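Local coordinates for protein aggretin alpha chain (Agkistrodon rhodostoma, PDB 3BX4) that triggers platelet activation and aggregation by binding the C-type lectin receptor CLEC-2, as a subunit of a disulfide-linked snake-venom toxin of the snaclec family, at residues F7-Y12 with R34-G39; F20-T25 with E30-A35; W56-K61 with A128-L133. One frame throughout, in Å; residues are numbered along the deposited sequence.

From the N terminus, contact 1 ties residues 7-12, which run into strand 10-12, to the loop after helix 26-34, with 21 residues between its segments. Contact 2 nests inside that loop: it folds helix 26-34 back on the end of strand 15-21 and on strand 23-24, and its second segment shares Arg-34 and Ala-35 with contact 1. Contact 3 opens only after both have closed and spans 66 residues, bringing the C-terminal strand 127-133 under helix 48-59. That strand joins all three: Trp-9 and Glu-37 of contact 1 lean on Cys-131 and Leu-133, and the Cys-33 to Cys-131 disulfide bonds contact 2 to contact 3.

Contact 1 (F7-Y12 with R34-G39); sequences FGWSPY and RAQENG. With SO4 (sulfate ion), chain I.
Trp-9 reaches across to Gln-36 and Glu-37, and its indole is the one side chain of 7-12 that meets 34-39. Before it, Gly-8 N holds a sulfate ion, probably from the crystallisation liquor, by a hydrogen bond to sulfate O2 at 2.6 Å. The same ion touches the edge of the Phe-7 ring, sulfate O3 lying 3.3 Å from Phe-7 CD1. The Trp-9 side chain points toward 34-39. The benzo edge of the indole rests on Gln-36, Trp-9 CZ2 lying 3.6 Å from Gln-36 CB, and the ring and the Gln-36 amide are nearly coplanar, 21° apart. The indole N-H is spent on a water in the ring plane, with Trp-9 NE1 3.1 Å from the water oxygen. That water donates to Gln-36 OE1 at 2.9 Å and, weakly, to Glu-37 OE2 at 3.4 Å. Glu-37 OE2 is 3.5 Å from Trp-9 NE1 but oblique to the ring, and with the N-H aimed at the water the two make no direct bond. The carboxylate plane stands at 87° to the indole. In C-type lectin domains the N and C termini lie close together, and here Trp-9 fits into that region, also touching Cys-131 and Leu-133 of the last strand. A bend at chi2 folds the Gln-36 chain back, and its NE2 donates to Phe-32 O. Asp-6 and an acidic side chain of another protein's chain crowd Glu-37 with like charge, which may raise its pKa. Beyond Trp-9, Ser-10 pairs through its backbone with Tyr-17, and the Tyr-12 ring stacks with Phe-53 of helix 48-59.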
# COMPACT_ATOMS: atom_id res chain seq x y z
N PHE C 7 18.53 -10.46 -24.16
CA PHE C 7 18.63 -11.86 -23.75
C PHE C 7 17.68 -12.16 -22.58
O PHE C 7 17.65 -11.41 -21.63
CB PHE C 7 20.09 -12.19 -23.39
CG PHE C 7 21.05 -11.92 -24.52
CD1 PHE C 7 21.20 -12.85 -25.56
CD2 PHE C 7 21.74 -10.70 -24.59
CE1 PHE C 7 22.08 -12.58 -26.64
CE2 PHE C 7 22.61 -10.41 -25.68
CZ PHE C 7 22.77 -11.35 -26.70
N GLY C 8 16.91 -13.25 -22.69
CA GLY C 8 16.02 -13.67 -21.63
C GLY C 8 14.61 -13.14 -21.77
O GLY C 8 13.72 -13.62 -21.10
N TRP C 9 14.42 -12.14 -22.65
CA TRP C 9 13.11 -11.51 -22.81
C TRP C 9 12.45 -11.99 -24.14
O TRP C 9 13.16 -12.21 -25.10
CB TRP C 9 13.26 -9.97 -22.87
CG TRP C 9 13.69 -9.37 -21.53
CD1 TRP C 9 14.97 -9.32 -21.01
CD2 TRP C 9 12.85 -8.71 -20.60
NE1 TRP C 9 14.96 -8.69 -19.80
CE2 TRP C 9 13.68 -8.33 -19.48
CE3 TRP C 9 11.46 -8.44 -20.56
CZ2 TRP C 9 13.18 -7.66 -18.35
CZ3 TRP C 9 10.93 -7.75 -19.41
CH2 TRP C 9 11.81 -7.42 -18.30
N SER C 10 11.13 -12.06 -24.15
CA SER C 10 10.34 -12.62 -25.28
C SER C 10 9.53 -11.51 -25.91
O SER C 10 8.87 -10.81 -25.18
CB SER C 10 9.40 -13.66 -24.78
OG SER C 10 10.16 -14.83 -24.35
N PRO C 11 9.57 -11.44 -27.24
CA PRO C 11 8.81 -10.35 -27.93
C PRO C 11 7.36 -10.75 -28.19
O PRO C 11 7.09 -11.91 -28.56
CB PRO C 11 9.61 -10.20 -29.24
CG PRO C 11 10.10 -11.63 -29.60
CD PRO C 11 10.40 -12.24 -28.18
N TYR C 12 6.44 -9.78 -28.02
CA TYR C 12 5.07 -9.94 -28.46
C TYR C 12 4.64 -8.53 -28.83
O TYR C 12 4.85 -7.61 -28.06
CB TYR C 12 4.16 -10.53 -27.40
CG TYR C 12 2.73 -10.54 -27.81
CD1 TYR C 12 2.26 -11.54 -28.68
CD2 TYR C 12 1.86 -9.55 -27.38
CE1 TYR C 12 0.91 -11.54 -29.11
CE2 TYR C 12 0.50 -9.55 -27.80
CZ TYR C 12 0.08 -10.54 -28.68
OH TYR C 12 -1.23 -10.61 -29.16
N ARG C 34 10.91 -2.70 -12.29
CA ARG C 34 11.35 -1.30 -12.60
C ARG C 34 12.87 -1.22 -12.67
O ARG C 34 13.46 -0.37 -13.27
CB ARG C 34 10.89 -0.32 -11.52
CG ARG C 34 9.44 -0.19 -11.38
CD ARG C 34 8.92 0.75 -12.52
NE ARG C 34 9.57 2.12 -12.57
CZ ARG C 34 9.07 3.22 -11.94
NH1 ARG C 34 8.01 3.15 -11.15
NH2 ARG C 34 9.66 4.44 -12.05
N ALA C 35 13.57 -2.22 -12.05
CA ALA C 35 15.00 -2.28 -12.11
C ALA C 35 15.58 -3.02 -13.34
O ALA C 35 16.82 -3.12 -13.50
CB ALA C 35 15.52 -2.91 -10.82
N GLN C 36 14.70 -3.52 -14.22
CA GLN C 36 15.14 -4.19 -15.40
C GLN C 36 15.21 -3.28 -16.61
O GLN C 36 14.27 -2.47 -16.78
CB GLN C 36 14.23 -5.40 -15.76
CG GLN C 36 13.98 -6.35 -14.56
CD GLN C 36 15.25 -6.88 -13.93
OE1 GLN C 36 16.09 -7.47 -14.62
NE2 GLN C 36 15.42 -6.62 -12.64
N GLU C 37 16.29 -3.42 -17.36
CA GLU C 37 16.45 -2.76 -18.66
C GLU C 37 16.17 -1.23 -18.50
O GLU C 37 16.75 -0.57 -17.58
CB GLU C 37 15.52 -3.41 -19.67
CG GLU C 37 15.77 -4.92 -19.87
CD GLU C 37 17.11 -5.24 -20.53
OE1 GLU C 37 17.73 -4.35 -21.17
OE2 GLU C 37 17.58 -6.42 -20.44
N ASN C 38 15.31 -0.66 -19.35
CA ASN C 38 14.96 0.75 -19.22
C ASN C 38 13.74 1.05 -18.33
O ASN C 38 13.14 2.17 -18.38
CB ASN C 38 14.79 1.35 -20.66
CG ASN C 38 13.69 0.67 -21.47
OD1 ASN C 38 13.82 -0.48 -21.88
ND2 ASN C 38 12.68 1.43 -21.83
N GLY C 39 13.38 0.10 -17.43
CA GLY C 39 12.28 0.35 -16.50
C GLY C 39 11.08 -0.42 -16.98
O GLY C 39 10.30 0.09 -17.81
S SO4 I . 17.57 -15.47 -25.02
O1 SO4 I . 17.03 -16.45 -24.08
O2 SO4 I . 16.70 -14.30 -25.11
O3 SO4 I . 18.91 -15.08 -24.58
O4 SO4 I . 17.69 -16.07 -26.35
O HOH W 1 16.67 -7.70 -17.47

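Contact 2 (F20-T25 with E30-A35)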
# COMPACT_ATOMS: atom_id res chain seq x y z
N PHE C 20 9.37 -14.56 -14.30
CA PHE C 20 10.44 -14.80 -13.31
C PHE C 20 9.88 -15.75 -12.31
O PHE C 20 8.78 -15.60 -11.81
CB PHE C 20 10.89 -13.50 -12.64
CG PHE C 20 11.61 -12.57 -13.55
CD1 PHE C 20 10.89 -11.63 -14.32
CD2 PHE C 20 13.01 -12.65 -13.70
CE1 PHE C 20 11.55 -10.78 -15.22
CE2 PHE C 20 13.70 -11.78 -14.61
CZ PHE C 20 12.95 -10.83 -15.38
N ASN C 21 10.68 -16.79 -11.99
CA ASN C 21 10.20 -17.71 -10.97
C ASN C 21 10.63 -17.32 -9.57
O ASN C 21 10.03 -17.89 -8.63
CB ASN C 21 10.64 -19.12 -11.29
CG ASN C 21 12.06 -19.16 -11.68
OD1 ASN C 21 12.39 -19.21 -12.87
ND2 ASN C 21 12.95 -19.14 -10.68
N GLU C 22 11.57 -16.38 -9.42
CA GLU C 22 11.83 -15.70 -8.10
C GLU C 22 10.47 -15.40 -7.45
O GLU C 22 9.62 -14.72 -8.05
CB GLU C 22 12.54 -14.33 -8.22
CG GLU C 22 14.05 -14.26 -8.37
CD GLU C 22 14.45 -13.92 -9.82
OE1 GLU C 22 13.60 -14.09 -10.73
OE2 GLU C 22 15.59 -13.48 -10.05
N GLN C 23 10.26 -15.83 -6.22
CA GLN C 23 8.99 -15.52 -5.56
C GLN C 23 9.04 -14.23 -4.75
O GLN C 23 9.85 -14.07 -3.81
CB GLN C 23 8.54 -16.73 -4.72
CG GLN C 23 8.01 -17.94 -5.61
CD GLN C 23 7.35 -19.03 -4.79
OE1 GLN C 23 7.93 -19.47 -3.77
NE2 GLN C 23 6.14 -19.50 -5.19
N LYS C 24 8.19 -13.24 -5.12
CA LYS C 24 8.21 -11.91 -4.54
C LYS C 24 6.79 -11.44 -4.26
O LYS C 24 5.83 -11.91 -4.91
CB LYS C 24 8.87 -10.92 -5.53
CG LYS C 24 10.36 -11.08 -5.66
CD LYS C 24 10.98 -10.11 -6.67
CE LYS C 24 12.52 -10.42 -6.71
NZ LYS C 24 13.21 -9.70 -5.54
N THR C 25 6.65 -10.55 -3.28
CA THR C 25 5.34 -9.91 -2.97
C THR C 25 5.03 -9.09 -4.23
O THR C 25 5.91 -8.86 -5.02
CB THR C 25 5.40 -8.92 -1.76
OG1 THR C 25 6.34 -7.87 -2.02
CG2 THR C 25 5.89 -9.71 -0.49
N GLU C 30 6.93 -5.65 -8.58
CA GLU C 30 6.88 -4.36 -9.36
C GLU C 30 8.22 -3.63 -9.26
O GLU C 30 8.72 -3.14 -10.27
CB GLU C 30 5.71 -3.47 -8.88
CG GLU C 30 5.65 -2.07 -9.54
CD GLU C 30 5.23 -2.07 -10.99
OE1 GLU C 30 4.76 -3.08 -11.56
OE2 GLU C 30 5.38 -0.96 -11.58
N LYS C 31 8.79 -3.54 -8.07
CA LYS C 31 10.15 -2.93 -7.89
C LYS C 31 11.23 -3.61 -8.72
O LYS C 31 12.10 -3.01 -9.34
CB LYS C 31 10.61 -2.90 -6.39
CG LYS C 31 9.78 -2.00 -5.51
CD LYS C 31 10.51 -1.52 -4.28
CE LYS C 31 11.21 -2.53 -3.52
NZ LYS C 31 11.43 -1.94 -2.10
N PHE C 32 11.23 -4.95 -8.72
CA PHE C 32 12.16 -5.68 -9.52
C PHE C 32 12.00 -5.41 -11.02
O PHE C 32 12.97 -5.20 -11.67
CB PHE C 32 12.02 -7.19 -9.20
CG PHE C 32 12.90 -8.07 -10.01
CD1 PHE C 32 14.13 -8.51 -9.48
CD2 PHE C 32 12.48 -8.55 -11.25
CE1 PHE C 32 14.95 -9.37 -10.23
CE2 PHE C 32 13.29 -9.39 -12.03
CZ PHE C 32 14.54 -9.82 -11.48
N CYS C 33 10.75 -5.31 -11.50
CA CYS C 33 10.57 -5.04 -12.88
C CYS C 33 11.10 -3.64 -13.21
O CYS C 33 11.71 -3.50 -14.28
CB CYS C 33 9.10 -5.09 -13.21
SG CYS C 33 8.35 -6.78 -13.16
N ARG C 34 10.91 -2.70 -12.29
CA ARG C 34 11.35 -1.30 -12.60
C ARG C 34 12.87 -1.22 -12.67
O ARG C 34 13.46 -0.37 -13.27
CB ARG C 34 10.89 -0.32 -11.52
CG ARG C 34 9.44 -0.19 -11.38
CD ARG C 34 8.92 0.75 -12.52
NE ARG C 34 9.57 2.12 -12.57
CZ ARG C 34 9.07 3.22 -11.94
NH1 ARG C 34 8.01 3.15 -11.15
NH2 ARG C 34 9.66 4.44 -12.05
N ALA C 35 13.57 -2.22 -12.05
CA ALA C 35 15.00 -2.28 -12.11
C ALA C 35 15.58 -3.02 -13.34
O ALA C 35 16.82 -3.12 -13.50
CB ALA C 35 15.52 -2.91 -10.82
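Phe-32 drives its edge into the face of Phe-20, a T-shaped pair with centroids 4.8 Å apart and planes at 74°. The corner of the Phe-32 ring does the touching: Phe-32 CE2 stands over the centre of the Phe-20 ring and comes within 3.5 Å of Phe-20 CE2. With CG opposite the backbone N (chi1 178°), Phe-32 leans off helix 26-34 toward the strands, and Phe-129 of the last strand meets both rings. The aliphatic part of the contact belongs to Lys-24, whose chain, extended up to a bend at chi4, crosses Phe-32 at about a right angle. Lys-24 CE is 3.7 Å from Phe-32 CD1 and Lys-24 CD 4.0 Å from Phe-32 CB. The polar element is slight: Glu-22 OE2 lies 4.1 Å from Phe-32 CZ, approaching the ring obliquely. In this C-type lectin fold Phe-20 and Lys-24 join strands 15-21 and 23-24 to helix 26-34 through Phe-32, which also packs on Ile-99 of a second copy of this protein. Dispersion and a C-H edge over a pi face therefore carry the contact.

Contact 3 (W56-K61 with A128-L133); sequences WLISQK and AFVCKL
Val-130 sits beneath helix 48-59 and takes one hydrophobic side chain on each of its two methyls. This is the second helix of the C-type lectin fold lying on the C-terminal strand 127-133, which runs through the middle of the curled sheet. The approach centres on Ile-58 and Val-130, whose CA atoms are 8.1 Å apart. Val-130 has CG1 trans to N (chi1 172°), which puts CG1 under Leu-57 and CG2 under Ile-58: Val-130 CG1 meets Leu-57 CD2 at 3.9 Å, and Val-130 CG2 meets Ile-58 CG1 at 3.8 Å. Ile-58 keeps its outer chain extended (chi2 168°), which carries Ile-58 CD1 along the same methyl, 4.0 Å from Val-130 CG2. All three residues are buried, and Val-70 of the neighbouring strand 69-76 fills in beside both Ile-58 and Val-130. These are ordinary van der Waals separations, so a few methyl and methylene groups make up the whole interface between the segments. Phe-129 and Cys-131 direct their side chains to the other face of the strand, where Cys-131 is disulfide-bonded to Cys-33. Further along, the ammonium of Lys-132 is well satisfied, gripped by Glu-46, Glu-50 and the hydroxyl of Ser-44. The solvent side of the helix is a different matter: Trp-56, Ser-59 and Gln-60 are exposed and make no contact with 128-133. Ser-59 OG bonds back to Ser-55 O. Gln-60 N bonds to Trp-56 O at 2.8 Å, and Gln-60 CG rides 3.5 Å above one face of the exposed Trp-56 indole, displaced toward the ring's rim.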
# COMPACT_ATOMS: atom_id res chain seq x y z
N TRP C 56 0.80 -18.43 -22.45
CA TRP C 56 1.79 -19.27 -23.14
C TRP C 56 3.20 -19.10 -22.55
O TRP C 56 3.94 -20.07 -22.28
CB TRP C 56 1.80 -18.87 -24.64
CG TRP C 56 2.87 -19.58 -25.43
CD1 TRP C 56 2.85 -20.88 -25.89
CD2 TRP C 56 4.13 -19.04 -25.82
NE1 TRP C 56 4.03 -21.15 -26.55
CE2 TRP C 56 4.82 -20.04 -26.53
CE3 TRP C 56 4.73 -17.77 -25.65
CZ2 TRP C 56 6.11 -19.83 -27.09
CZ3 TRP C 56 6.02 -17.55 -26.18
CH2 TRP C 56 6.69 -18.58 -26.91
N LEU C 57 3.57 -17.85 -22.26
CA LEU C 57 4.90 -17.50 -21.77
C LEU C 57 5.07 -18.21 -20.42
O LEU C 57 6.12 -18.70 -20.15
CB LEU C 57 5.00 -15.98 -21.57
CG LEU C 57 6.42 -15.43 -21.21
CD1 LEU C 57 7.35 -15.35 -22.40
CD2 LEU C 57 6.23 -14.07 -20.56
N ILE C 58 4.05 -18.21 -19.58
CA ILE C 58 4.16 -18.78 -18.22
C ILE C 58 4.26 -20.30 -18.42
O ILE C 58 5.07 -20.99 -17.75
CB ILE C 58 2.95 -18.43 -17.37
CG1 ILE C 58 2.93 -16.91 -17.05
CG2 ILE C 58 2.91 -19.32 -16.12
CD1 ILE C 58 1.63 -16.39 -16.46
N SER C 59 3.46 -20.80 -19.35
CA SER C 59 3.46 -22.23 -19.67
C SER C 59 4.80 -22.72 -20.23
O SER C 59 5.15 -23.89 -20.05
CB SER C 59 2.28 -22.54 -20.58
OG SER C 59 1.10 -22.40 -19.76
N GLN C 60 5.59 -21.84 -20.85
CA GLN C 60 6.93 -22.16 -21.37
C GLN C 60 8.03 -22.28 -20.28
O GLN C 60 9.13 -22.77 -20.55
CB GLN C 60 7.35 -21.07 -22.36
CG GLN C 60 6.63 -21.16 -23.69
CD GLN C 60 7.21 -22.22 -24.60
OE1 GLN C 60 8.36 -22.11 -25.08
NE2 GLN C 60 6.42 -23.26 -24.86
N LYS C 61 7.72 -21.80 -19.07
CA LYS C 61 8.68 -21.69 -17.97
C LYS C 61 8.61 -22.98 -17.12
O LYS C 61 7.66 -23.21 -16.39
CB LYS C 61 8.38 -20.42 -17.14
CG LYS C 61 9.44 -19.32 -17.29
CD LYS C 61 10.23 -19.14 -16.03
CE LYS C 61 11.70 -18.95 -16.30
NZ LYS C 61 12.51 -19.23 -15.09
N ALA C 128 5.67 -15.99 -8.18
CA ALA C 128 6.30 -15.72 -9.47
C ALA C 128 5.52 -14.51 -10.11
O ALA C 128 4.45 -14.13 -9.63
CB ALA C 128 6.14 -16.93 -10.37
N PHE C 129 6.12 -13.95 -11.15
CA PHE C 129 5.48 -12.71 -11.73
C PHE C 129 5.92 -12.53 -13.17
O PHE C 129 6.86 -13.09 -13.66
CB PHE C 129 5.88 -11.51 -10.86
CG PHE C 129 7.33 -11.30 -10.71
CD1 PHE C 129 8.06 -11.93 -9.66
CD2 PHE C 129 8.06 -10.51 -11.57
CE1 PHE C 129 9.43 -11.74 -9.52
CE2 PHE C 129 9.43 -10.32 -11.44
CZ PHE C 129 10.15 -10.98 -10.39
N VAL C 130 5.28 -11.60 -13.94
CA VAL C 130 5.77 -11.46 -15.27
C VAL C 130 5.99 -9.92 -15.48
O VAL C 130 5.09 -9.18 -15.03
CB VAL C 130 4.67 -11.91 -16.34
CG1 VAL C 130 5.15 -11.56 -17.72
CG2 VAL C 130 4.41 -13.47 -16.19
N CYS C 131 7.16 -9.55 -16.02
CA CYS C 131 7.51 -8.10 -16.35
C CYS C 131 7.20 -7.89 -17.82
O CYS C 131 7.32 -8.76 -18.66
CB CYS C 131 9.00 -7.73 -16.11
SG CYS C 131 9.48 -8.00 -14.34
N LYS C 132 6.83 -6.64 -18.12
CA LYS C 132 6.50 -6.20 -19.52
C LYS C 132 7.30 -4.93 -19.66
O LYS C 132 7.27 -4.07 -18.76
CB LYS C 132 4.99 -5.96 -19.67
CG LYS C 132 4.52 -5.20 -20.97
CD LYS C 132 3.04 -5.21 -20.97
CE LYS C 132 2.45 -4.40 -22.20
NZ LYS C 132 0.99 -4.38 -22.12
N LEU C 133 7.98 -4.79 -20.80
CA LEU C 133 8.83 -3.65 -21.09
C LEU C 133 8.50 -3.05 -22.49
O LEU C 133 8.25 -3.77 -23.41
CB LEU C 133 10.26 -4.15 -21.09
CG LEU C 133 11.39 -3.30 -21.53
CD1 LEU C 133 11.56 -2.26 -20.36
CD2 LEU C 133 12.68 -4.10 -21.75